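Local coordinates for protein xylulose kinase (Bifidobacterium adolescentis ATCC 15703, PDB 3I8B) that probably transfers a phosphate from ATP to D-xylulose to give D-xylulose 5-phosphate, as an FGGY-family carbohydrate kinase, at residues 48-52 and 170-175; 133-138 and 203-207; 192-196 and 240-244; 275-280 and 319-325. One frame throughout, in Å; residues are numbered along the deposited sequence.

Helix 46-58 comes first; contact 1 returns helix 167-175 to it and so closes a long loop of the N-terminal actin-like domain. Contact 2 opens within that loop, at the end of helix 122-134, and closes beyond it at strand 205-206, so the two cross. Contact 3 crosses contact 2 in turn, pairing strand 193-195 with strand 241-243, and packs against contact 1 through Leu192 on Trp173 and Phe193 on Ser172. Contact 4 follows in series and joins the N-terminal domain, at helix 274-281, to the hairpin 315-330 of the C-terminal one. Arg196 of contact 3 reaches that hairpin at His323 and Tyr324.

Contact 1: residues 48-52 and 170-175; sequences WWSAF and WLSWRI
Arg174 spreads its guanidinium over one face of the Trp49 indole, a cation-pi contact with Arg174 CZ 4.3 Å from the centroid of the Trp49 five-membered ring. The stack is not flat: the planes stand 31° apart, with NH1 near Trp49 CG and NH2 near NE1 and CE2. Nearer the backbone, Arg174 CB lies 3.6 Å from Trp49 CZ3. The indole edge is taken by aliphatic groups, Ile175 CG1 in its plane and Leu171 CD1 at 3.7 Å from Trp49 CE3. Ile175 turns its other end to Phe52, where CD1 sits over the ring face, 3.9 Å from the Phe52 centroid, in a CH-pi contact. Arg174 CG lies 3.6 Å above the centre of the Trp170 ring, so both indoles touch the arginine, Trp170 at CG and Trp49 at CB and the guanidinium. Bends at chi2 and chi3 fold the guanidinium back here, and a hydrogen bond from NE to Tyr178 O restrains it. Trp49 reaches across because its CG is anti to the backbone N (chi1 176°). Such bulky side chains hold the helix axes 10.7 Å apart, and no hydrogen bond joins them. Leu171 and Phe52 rest on Val10 of strand 6-12, Ile175 and Leu171 on Val70 of strand 65-72, which places both helices against the central sheet of the N-terminal actin-like domain; Trp48 and Trp170 touch Val78 on the separate short strand 78-80.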
# COMPACT_ATOMS: atom_id res chain seq x y z
N TRP A 48 -12.69 -14.32 3.39
CA TRP A 48 -12.36 -13.64 2.14
C TRP A 48 -12.87 -14.45 0.96
O TRP A 48 -13.31 -13.88 -0.05
CB TRP A 48 -10.85 -13.46 1.95
CG TRP A 48 -10.16 -12.68 3.00
CD1 TRP A 48 -10.70 -11.70 3.81
CD2 TRP A 48 -8.78 -12.76 3.34
NE1 TRP A 48 -9.72 -11.19 4.64
CE2 TRP A 48 -8.54 -11.83 4.37
CE3 TRP A 48 -7.72 -13.55 2.87
CZ2 TRP A 48 -7.28 -11.66 4.95
CZ3 TRP A 48 -6.47 -13.38 3.44
CH2 TRP A 48 -6.26 -12.45 4.47
N TRP A 49 -12.80 -15.77 1.06
CA TRP A 49 -13.34 -16.59 -0.01
C TRP A 49 -14.87 -16.42 -0.10
O TRP A 49 -15.42 -16.25 -1.19
CB TRP A 49 -13.01 -18.07 0.16
CG TRP A 49 -13.66 -18.87 -0.90
CD1 TRP A 49 -14.69 -19.76 -0.76
CD2 TRP A 49 -13.40 -18.78 -2.32
NE1 TRP A 49 -15.05 -20.26 -1.99
CE2 TRP A 49 -14.28 -19.68 -2.96
CE3 TRP A 49 -12.50 -18.05 -3.09
CZ2 TRP A 49 -14.27 -19.86 -4.34
CZ3 TRP A 49 -12.49 -18.24 -4.47
CH2 TRP A 49 -13.37 -19.13 -5.08
N SER A 50 -15.54 -16.47 1.05
CA SER A 50 -16.99 -16.33 1.08
C SER A 50 -17.45 -14.97 0.57
O SER A 50 -18.43 -14.88 -0.17
CB SER A 50 -17.53 -16.58 2.49
OG SER A 50 -17.40 -17.94 2.86
N ALA A 51 -16.75 -13.92 0.98
CA ALA A 51 -17.04 -12.58 0.50
C ALA A 51 -16.84 -12.48 -1.02
O ALA A 51 -17.67 -11.87 -1.71
CB ALA A 51 -16.20 -11.53 1.23
N PHE A 52 -15.76 -13.05 -1.54
CA PHE A 52 -15.56 -13.05 -2.98
C PHE A 52 -16.73 -13.71 -3.72
O PHE A 52 -17.22 -13.19 -4.72
CB PHE A 52 -14.26 -13.74 -3.40
CG PHE A 52 -14.21 -14.04 -4.87
CD1 PHE A 52 -13.95 -13.02 -5.79
CD2 PHE A 52 -14.43 -15.33 -5.35
CE1 PHE A 52 -13.92 -13.29 -7.15
CE2 PHE A 52 -14.40 -15.59 -6.70
CZ PHE A 52 -14.14 -14.57 -7.60
N TRP A 170 -3.49 -15.59 -2.39
CA TRP A 170 -4.30 -16.71 -1.91
C TRP A 170 -5.66 -16.74 -2.61
O TRP A 170 -6.12 -17.79 -3.04
CB TRP A 170 -4.50 -16.63 -0.39
CG TRP A 170 -5.28 -17.78 0.17
CD1 TRP A 170 -4.81 -19.02 0.48
CD2 TRP A 170 -6.68 -17.78 0.50
NE1 TRP A 170 -5.83 -19.80 0.98
CE2 TRP A 170 -6.99 -19.07 1.01
CE3 TRP A 170 -7.70 -16.82 0.42
CZ2 TRP A 170 -8.29 -19.42 1.45
CZ3 TRP A 170 -9.00 -17.18 0.85
CH2 TRP A 170 -9.27 -18.47 1.35
N LEU A 171 -6.29 -15.58 -2.71
CA LEU A 171 -7.58 -15.51 -3.41
C LEU A 171 -7.43 -15.95 -4.88
O LEU A 171 -8.29 -16.66 -5.40
CB LEU A 171 -8.20 -14.11 -3.33
CG LEU A 171 -9.65 -14.01 -3.81
CD1 LEU A 171 -10.53 -14.92 -2.97
CD2 LEU A 171 -10.16 -12.58 -3.77
N SER A 172 -6.34 -15.55 -5.53
CA SER A 172 -6.14 -15.93 -6.92
C SER A 172 -6.00 -17.45 -7.05
O SER A 172 -6.57 -18.06 -7.94
CB SER A 172 -4.91 -15.21 -7.52
OG SER A 172 -5.13 -13.81 -7.57
N TRP A 173 -5.26 -18.04 -6.14
CA TRP A 173 -5.06 -19.49 -6.06
C TRP A 173 -6.40 -20.25 -5.86
O TRP A 173 -6.68 -21.27 -6.51
CB TRP A 173 -4.08 -19.76 -4.91
CG TRP A 173 -3.61 -21.15 -4.72
CD1 TRP A 173 -2.80 -21.88 -5.55
CD2 TRP A 173 -3.87 -21.98 -3.59
NE1 TRP A 173 -2.56 -23.12 -5.00
CE2 TRP A 173 -3.22 -23.21 -3.80
CE3 TRP A 173 -4.62 -21.80 -2.42
CZ2 TRP A 173 -3.28 -24.26 -2.88
CZ3 TRP A 173 -4.68 -22.84 -1.50
CH2 TRP A 173 -4.01 -24.05 -1.74
N ARG A 174 -7.25 -19.73 -4.98
CA ARG A 174 -8.59 -20.28 -4.79
C ARG A 174 -9.48 -20.11 -6.05
O ARG A 174 -10.26 -21.00 -6.41
CB ARG A 174 -9.27 -19.60 -3.60
CG ARG A 174 -8.60 -19.86 -2.26
CD ARG A 174 -8.49 -21.36 -1.93
NE ARG A 174 -9.74 -22.09 -2.18
CZ ARG A 174 -10.81 -22.04 -1.39
NH1 ARG A 174 -10.80 -21.32 -0.27
NH2 ARG A 174 -11.89 -22.73 -1.72
N ILE A 175 -9.35 -18.97 -6.70
CA ILE A 175 -10.08 -18.73 -7.94
C ILE A 175 -9.68 -19.74 -9.04
O ILE A 175 -10.54 -20.22 -9.80
CB ILE A 175 -9.94 -17.25 -8.38
CG1 ILE A 175 -10.84 -16.36 -7.49
CG2 ILE A 175 -10.26 -17.06 -9.86
CD1 ILE A 175 -10.59 -14.88 -7.66

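Contact 2: residues 133-138 and 203-207; sequences AVGSSP and IYYDA
At the C-terminal end of helix 122-134, Val134 runs close beside Asp206, with the two CA atoms 4.5 Å apart, and Gly135 then takes a positive phi (102°) that turns the chain away. The contact thus sets a helix C-terminus against the first strand of a small beta hairpin, 205-206 with 211-212. Val134 is the main side chain here: CG2 meets Ile203 CB at 3.8 Å, while CB and CG1 lie against the carbonyl O of Tyr205. Ile203 carries CG1 between its backbone N and carbonyl carbon (chi1 74°), which places CD1 against Pro138 CG and leaves CG2 near Val134 and Ser136. Cut back to an alanine, Val134 would lose both methyls, which would probably open a gap beside Ile203 and thin the cover over Tyr205 O. No direct hydrogen bond joins the segments. Ala133 O and Asp206 OD1 are two acceptors only 3.2 Å apart, an approach likely to be unfavourable; Asp206 OD2 bonds to Ser209 OG, which fits the carboxylate being kept in this place. Ser136 OG bonds to Gly316 N. Polar bridging falls to one water, which donates to Val134 O at 2.9 Å and to Tyr205 O, and accepts from Ala207 N at 3.1 Å.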
# COMPACT_ATOMS: atom_id res chain seq x y z
N ALA A 133 18.71 -3.94 1.48
CA ALA A 133 18.42 -5.35 1.22
C ALA A 133 17.13 -5.58 0.42
O ALA A 133 17.11 -6.34 -0.55
CB ALA A 133 18.38 -6.14 2.54
N VAL A 134 16.04 -4.92 0.83
CA VAL A 134 14.72 -5.20 0.24
C VAL A 134 13.86 -3.96 -0.01
O VAL A 134 12.70 -4.08 -0.42
CB VAL A 134 13.89 -6.16 1.13
CG1 VAL A 134 14.55 -7.52 1.24
CG2 VAL A 134 13.64 -5.54 2.49
N GLY A 135 14.40 -2.77 0.26
CA GLY A 135 13.70 -1.53 -0.02
C GLY A 135 13.04 -0.80 1.15
O GLY A 135 12.77 0.41 1.05
N SER A 136 12.74 -1.52 2.24
CA SER A 136 12.02 -0.91 3.35
C SER A 136 12.54 -1.34 4.72
O SER A 136 13.00 -2.47 4.91
CB SER A 136 10.52 -1.22 3.29
OG SER A 136 9.97 -1.01 1.99
N SER A 137 12.44 -0.42 5.68
CA SER A 137 12.79 -0.72 7.06
C SER A 137 11.58 -1.30 7.81
O SER A 137 10.48 -0.72 7.78
CB SER A 137 13.31 0.54 7.74
OG SER A 137 13.63 0.27 9.09
N PRO A 138 11.77 -2.45 8.51
CA PRO A 138 10.68 -3.18 9.16
C PRO A 138 9.72 -2.32 9.99
O PRO A 138 10.14 -1.45 10.76
CB PRO A 138 11.41 -4.18 10.07
CG PRO A 138 12.68 -4.43 9.38
CD PRO A 138 13.07 -3.12 8.72
N ILE A 203 9.13 -7.68 2.85
CA ILE A 203 10.53 -7.56 3.31
C ILE A 203 11.34 -8.87 3.37
O ILE A 203 12.31 -8.98 4.14
CB ILE A 203 10.72 -6.66 4.57
CG1 ILE A 203 10.25 -7.35 5.85
CG2 ILE A 203 10.08 -5.30 4.35
CD1 ILE A 203 10.72 -6.63 7.14
N TYR A 204 10.92 -9.85 2.56
CA TYR A 204 11.78 -10.98 2.19
C TYR A 204 11.86 -11.16 0.68
O TYR A 204 12.19 -12.24 0.17
CB TYR A 204 11.39 -12.30 2.87
CG TYR A 204 9.93 -12.70 2.82
CD1 TYR A 204 9.35 -13.17 1.65
CD2 TYR A 204 9.14 -12.66 3.97
CE1 TYR A 204 8.03 -13.56 1.60
CE2 TYR A 204 7.80 -13.06 3.94
CZ TYR A 204 7.25 -13.51 2.73
OH TYR A 204 5.93 -13.91 2.67
N TYR A 205 11.59 -10.07 -0.04
CA TYR A 205 11.74 -10.06 -1.50
C TYR A 205 12.41 -8.77 -1.96
O TYR A 205 12.10 -7.69 -1.47
CB TYR A 205 10.38 -10.20 -2.18
CG TYR A 205 10.41 -10.04 -3.68
CD1 TYR A 205 10.81 -11.08 -4.51
CD2 TYR A 205 10.03 -8.84 -4.28
CE1 TYR A 205 10.85 -10.92 -5.91
CE2 TYR A 205 10.06 -8.67 -5.65
CZ TYR A 205 10.47 -9.71 -6.47
OH TYR A 205 10.48 -9.53 -7.85
N ASP A 206 13.35 -8.90 -2.89
CA ASP A 206 14.00 -7.73 -3.45
C ASP A 206 13.66 -7.54 -4.93
O ASP A 206 14.13 -8.29 -5.79
CB ASP A 206 15.51 -7.79 -3.26
CG ASP A 206 16.21 -6.55 -3.80
OD1 ASP A 206 15.91 -5.43 -3.32
OD2 ASP A 206 17.04 -6.69 -4.71
N ALA A 207 12.87 -6.51 -5.21
CA ALA A 207 12.35 -6.22 -6.56
C ALA A 207 13.45 -5.89 -7.55
O ALA A 207 13.42 -6.35 -8.69
CB ALA A 207 11.32 -5.09 -6.52
O HOH W 1 11.53 -4.87 -2.96

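Contact 3: residues 192-196 and 240-244; sequences LFTDR and PTVLG. With MG (magnesium ion), chain B.
Leu243 CD1 meets the Phe193 ring obliquely, 3.7 Å from Phe193 CD1. Across the sheet from this pair, the Pro240 ring lays CB 3.8 Å from Thr194 CB, and Thr194 CG2 runs alongside Val242 CG2, both pointing the same way. With chi1 at 65°, Phe193 stands upright from the sheet beside Leu243. If Leu243 were shortened to alanine, the loss of its branched end would probably remove this contact and open a gap beside Phe193 CD1. The backbones form a short parallel two-stranded sheet. Thr194 anchors it, its N donating to Thr241 O at 2.8 Å and its O accepting from Leu243 N at 2.9 Å. Past Asp195, where the chain enters helix 196-199, a water bridges Arg196 N and Leu243 O. Thr194 OG1 turns out to Asp169, and Asp195 caps the following helix. At the other end, Leu192 O accepts a longer bond from Thr241 N (3.2 Å) and also binds magnesium at 2.5 Å. Thr241 OG1, Glu190 O and a water also bind the ion. Carbonyls, a hydroxyl and a water thus bind the ion without a carboxylate oxygen, and its charge would probably polarise the Leu192 carbonyl while tying both strands together.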
# COMPACT_ATOMS: atom_id res chain seq x y z
N LEU A 192 0.85 -21.35 -6.69
CA LEU A 192 0.81 -19.98 -6.18
C LEU A 192 1.62 -18.99 -7.03
O LEU A 192 2.74 -19.27 -7.42
CB LEU A 192 1.30 -19.93 -4.72
CG LEU A 192 0.35 -20.42 -3.63
CD1 LEU A 192 1.07 -20.76 -2.32
CD2 LEU A 192 -0.74 -19.38 -3.39
N PHE A 193 1.05 -17.83 -7.31
CA PHE A 193 1.76 -16.79 -8.02
C PHE A 193 1.47 -15.43 -7.39
O PHE A 193 0.48 -15.25 -6.64
CB PHE A 193 1.40 -16.80 -9.52
CG PHE A 193 -0.04 -16.45 -9.78
CD1 PHE A 193 -0.45 -15.12 -9.80
CD2 PHE A 193 -0.98 -17.44 -9.99
CE1 PHE A 193 -1.77 -14.79 -10.04
CE2 PHE A 193 -2.30 -17.13 -10.22
CZ PHE A 193 -2.71 -15.80 -10.25
N THR A 194 2.35 -14.47 -7.65
CA THR A 194 2.12 -13.11 -7.18
C THR A 194 2.67 -12.10 -8.20
O THR A 194 3.03 -12.49 -9.30
CB THR A 194 2.74 -12.92 -5.79
OG1 THR A 194 2.27 -11.70 -5.22
CG2 THR A 194 4.27 -12.89 -5.88
N ASP A 195 2.69 -10.82 -7.86
CA ASP A 195 3.35 -9.83 -8.71
C ASP A 195 4.44 -9.08 -7.94
O ASP A 195 4.61 -9.29 -6.74
CB ASP A 195 2.34 -8.83 -9.30
CG ASP A 195 2.08 -7.64 -8.37
OD1 ASP A 195 2.10 -6.49 -8.87
OD2 ASP A 195 1.85 -7.86 -7.16
N ARG A 196 5.15 -8.19 -8.63
CA ARG A 196 6.20 -7.40 -7.99
C ARG A 196 5.69 -6.47 -6.90
O ARG A 196 6.38 -6.24 -5.91
CB ARG A 196 6.98 -6.59 -9.03
CG ARG A 196 7.84 -7.41 -9.98
CD ARG A 196 8.33 -6.54 -11.13
NE ARG A 196 9.36 -5.58 -10.72
CZ ARG A 196 9.15 -4.29 -10.50
NH1 ARG A 196 7.93 -3.77 -10.63
NH2 ARG A 196 10.15 -3.50 -10.14
N PRO A 240 5.24 -17.62 -3.59
CA PRO A 240 4.63 -17.46 -4.92
C PRO A 240 5.61 -16.98 -6.00
O PRO A 240 6.44 -16.11 -5.75
CB PRO A 240 3.51 -16.43 -4.69
CG PRO A 240 3.23 -16.49 -3.20
CD PRO A 240 4.55 -16.82 -2.55
N THR A 241 5.49 -17.57 -7.19
CA THR A 241 6.24 -17.15 -8.37
C THR A 241 5.88 -15.72 -8.68
O THR A 241 4.71 -15.40 -8.89
CB THR A 241 5.87 -17.98 -9.61
OG1 THR A 241 6.03 -19.36 -9.31
CG2 THR A 241 6.77 -17.62 -10.78
N VAL A 242 6.89 -14.87 -8.76
CA VAL A 242 6.68 -13.46 -9.01
C VAL A 242 6.54 -13.22 -10.51
O VAL A 242 7.49 -13.40 -11.28
CB VAL A 242 7.81 -12.62 -8.39
CG1 VAL A 242 7.57 -11.12 -8.67
CG2 VAL A 242 7.89 -12.88 -6.89
N LEU A 243 5.35 -12.84 -10.94
CA LEU A 243 5.11 -12.66 -12.38
C LEU A 243 5.46 -11.25 -12.81
O LEU A 243 5.40 -10.31 -12.02
CB LEU A 243 3.65 -12.96 -12.74
CG LEU A 243 3.14 -14.36 -12.42
CD1 LEU A 243 1.66 -14.46 -12.80
CD2 LEU A 243 3.97 -15.41 -13.14
N GLY A 244 5.82 -11.10 -14.08
CA GLY A 244 5.97 -9.77 -14.65
C GLY A 244 4.62 -9.09 -14.73
O GLY A 244 3.57 -9.74 -14.71
MG MG B . 4.38 -20.98 -8.38
O HOH W 2 4.91 -7.73 -11.52
O HOH W 3 5.14 -21.00 -6.19

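Contact 4: residues 275-280 and 319-325; sequences NAMASL and DCTGHYL
Apolar packing centres on Cys320, whose SG lies 3.5 Å from Ala276 CB and 3.3 Å from CE of Met277, a selenomethionine here. The Met277 side chain leaves the helix on the far side but bends at chi2 (-94°) and chi3, which curls CE back to the sulfur. The Leu280 and Thr321 side chains slide past each other in opposite directions, Leu280 CD1 and Thr321 CG2 3.7 Å apart. Leu325 covers the other end, with CD2 against Ala276 and Asn275 CB, and CD1 near Ser279 OG. Polar linkage across is by one water, donating to Ala276 O and accepting from Cys320 N, each at 2.8 Å. Within 319-325, Asp319 OD1 takes Thr321 N, forming an Asx turn, and His323 N from opposite faces of its plane, while OD2 uses its syn lone pair for Thr321 OG1 at 2.6 Å. That hydroxyl receives His323 ND1 in the ring plane. These bonds shape the turn of the beta hairpin 315-318 and 324-330, which presents Cys320 of the C-terminal half to helix 274-281 of the N-terminal half, beginning at the predicted proton acceptor Asp274. Helix 460-474 covers Met277 and Leu280, strand 297-301 touches Asn275 and Leu325, and Ser197 meets Ala276 and Cys320.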
# COMPACT_ATOMS: atom_id res chain seq x y z
N ASN A 275 -2.25 -0.29 -3.03
CA ASN A 275 -1.66 0.98 -3.44
C ASN A 275 -1.25 1.03 -4.92
O ASN A 275 -1.59 1.98 -5.63
CB ASN A 275 -0.50 1.36 -2.54
CG ASN A 275 -0.95 1.75 -1.15
OD1 ASN A 275 -0.53 1.15 -0.16
ND2 ASN A 275 -1.84 2.73 -1.08
N ALA A 276 -0.50 0.02 -5.37
CA ALA A 276 -0.07 -0.06 -6.77
C ALA A 276 -1.22 -0.32 -7.75
O ALA A 276 -1.20 0.12 -8.90
CB ALA A 276 1.00 -1.12 -6.94
N MSE A 277 -2.22 -1.08 -7.31
CA MSE A 277 -3.32 -1.38 -8.19
C MSE A 277 -4.12 -0.08 -8.41
O MSE A 277 -4.45 0.25 -9.55
CB MSE A 277 -4.20 -2.51 -7.64
CG MSE A 277 -3.51 -3.88 -7.65
SE MSE A 277 -3.87 -5.01 -9.28
CE MSE A 277 -2.80 -3.99 -10.57
N ALA A 278 -4.37 0.66 -7.33
CA ALA A 278 -5.10 1.93 -7.44
C ALA A 278 -4.36 2.86 -8.40
O ALA A 278 -4.98 3.54 -9.20
CB ALA A 278 -5.25 2.60 -6.07
N SER A 279 -3.03 2.88 -8.29
CA SER A 279 -2.21 3.74 -9.14
C SER A 279 -2.38 3.39 -10.63
O SER A 279 -2.49 4.27 -11.48
CB SER A 279 -0.75 3.68 -8.72
OG SER A 279 -0.62 4.00 -7.34
N LEU A 280 -2.38 2.09 -10.93
CA LEU A 280 -2.66 1.63 -12.28
C LEU A 280 -4.06 2.10 -12.70
O LEU A 280 -4.23 2.64 -13.78
CB LEU A 280 -2.54 0.11 -12.36
CG LEU A 280 -2.53 -0.51 -13.76
CD1 LEU A 280 -1.30 -0.10 -14.56
CD2 LEU A 280 -2.63 -2.02 -13.66
N ASP A 319 5.71 -0.93 -8.26
CA ASP A 319 4.38 -0.62 -8.77
C ASP A 319 3.92 -1.76 -9.68
O ASP A 319 4.54 -2.83 -9.70
CB ASP A 319 4.39 0.71 -9.53
CG ASP A 319 4.79 0.55 -10.99
OD1 ASP A 319 5.52 -0.41 -11.33
OD2 ASP A 319 4.38 1.39 -11.81
N CYS A 320 2.85 -1.53 -10.44
CA CYS A 320 2.29 -2.57 -11.32
C CYS A 320 2.59 -2.38 -12.81
O CYS A 320 1.88 -2.91 -13.66
CB CYS A 320 0.78 -2.69 -11.13
SG CYS A 320 0.30 -3.39 -9.53
N THR A 321 3.66 -1.65 -13.12
CA THR A 321 4.03 -1.45 -14.52
C THR A 321 5.48 -1.83 -14.78
O THR A 321 6.06 -1.45 -15.81
CB THR A 321 3.79 -0.00 -14.97
OG1 THR A 321 4.73 0.86 -14.32
CG2 THR A 321 2.39 0.42 -14.63
N GLY A 322 6.06 -2.60 -13.86
CA GLY A 322 7.45 -2.97 -13.96
C GLY A 322 8.37 -1.93 -13.34
O GLY A 322 9.58 -2.01 -13.48
N HIS A 323 7.79 -0.96 -12.65
CA HIS A 323 8.59 0.11 -12.07
C HIS A 323 8.52 0.17 -10.54
O HIS A 323 8.35 -0.86 -9.88
CB HIS A 323 8.21 1.45 -12.71
CG HIS A 323 8.45 1.47 -14.18
ND1 HIS A 323 7.44 1.28 -15.11
CD2 HIS A 323 9.59 1.63 -14.90
CE1 HIS A 323 7.94 1.34 -16.33
NE2 HIS A 323 9.25 1.54 -16.23
N TYR A 324 8.61 1.37 -9.99
CA TYR A 324 8.75 1.50 -8.54
C TYR A 324 7.75 2.44 -7.90
O TYR A 324 7.31 3.42 -8.51
CB TYR A 324 10.21 1.83 -8.19
CG TYR A 324 11.11 0.70 -8.61
CD1 TYR A 324 11.34 -0.38 -7.76
CD2 TYR A 324 11.68 0.67 -9.87
CE1 TYR A 324 12.13 -1.45 -8.15
CE2 TYR A 324 12.48 -0.40 -10.27
CZ TYR A 324 12.69 -1.46 -9.41
OH TYR A 324 13.48 -2.52 -9.78
N LEU A 325 7.40 2.12 -6.65
CA LEU A 325 6.39 2.83 -5.87
C LEU A 325 6.93 3.27 -4.49
O LEU A 325 6.60 2.66 -3.46
CB LEU A 325 5.15 1.94 -5.69
CG LEU A 325 3.89 2.63 -5.16
CD1 LEU A 325 3.22 3.37 -6.29
CD2 LEU A 325 2.94 1.62 -4.55
O HOH W 4 1.05 0.62 -10.41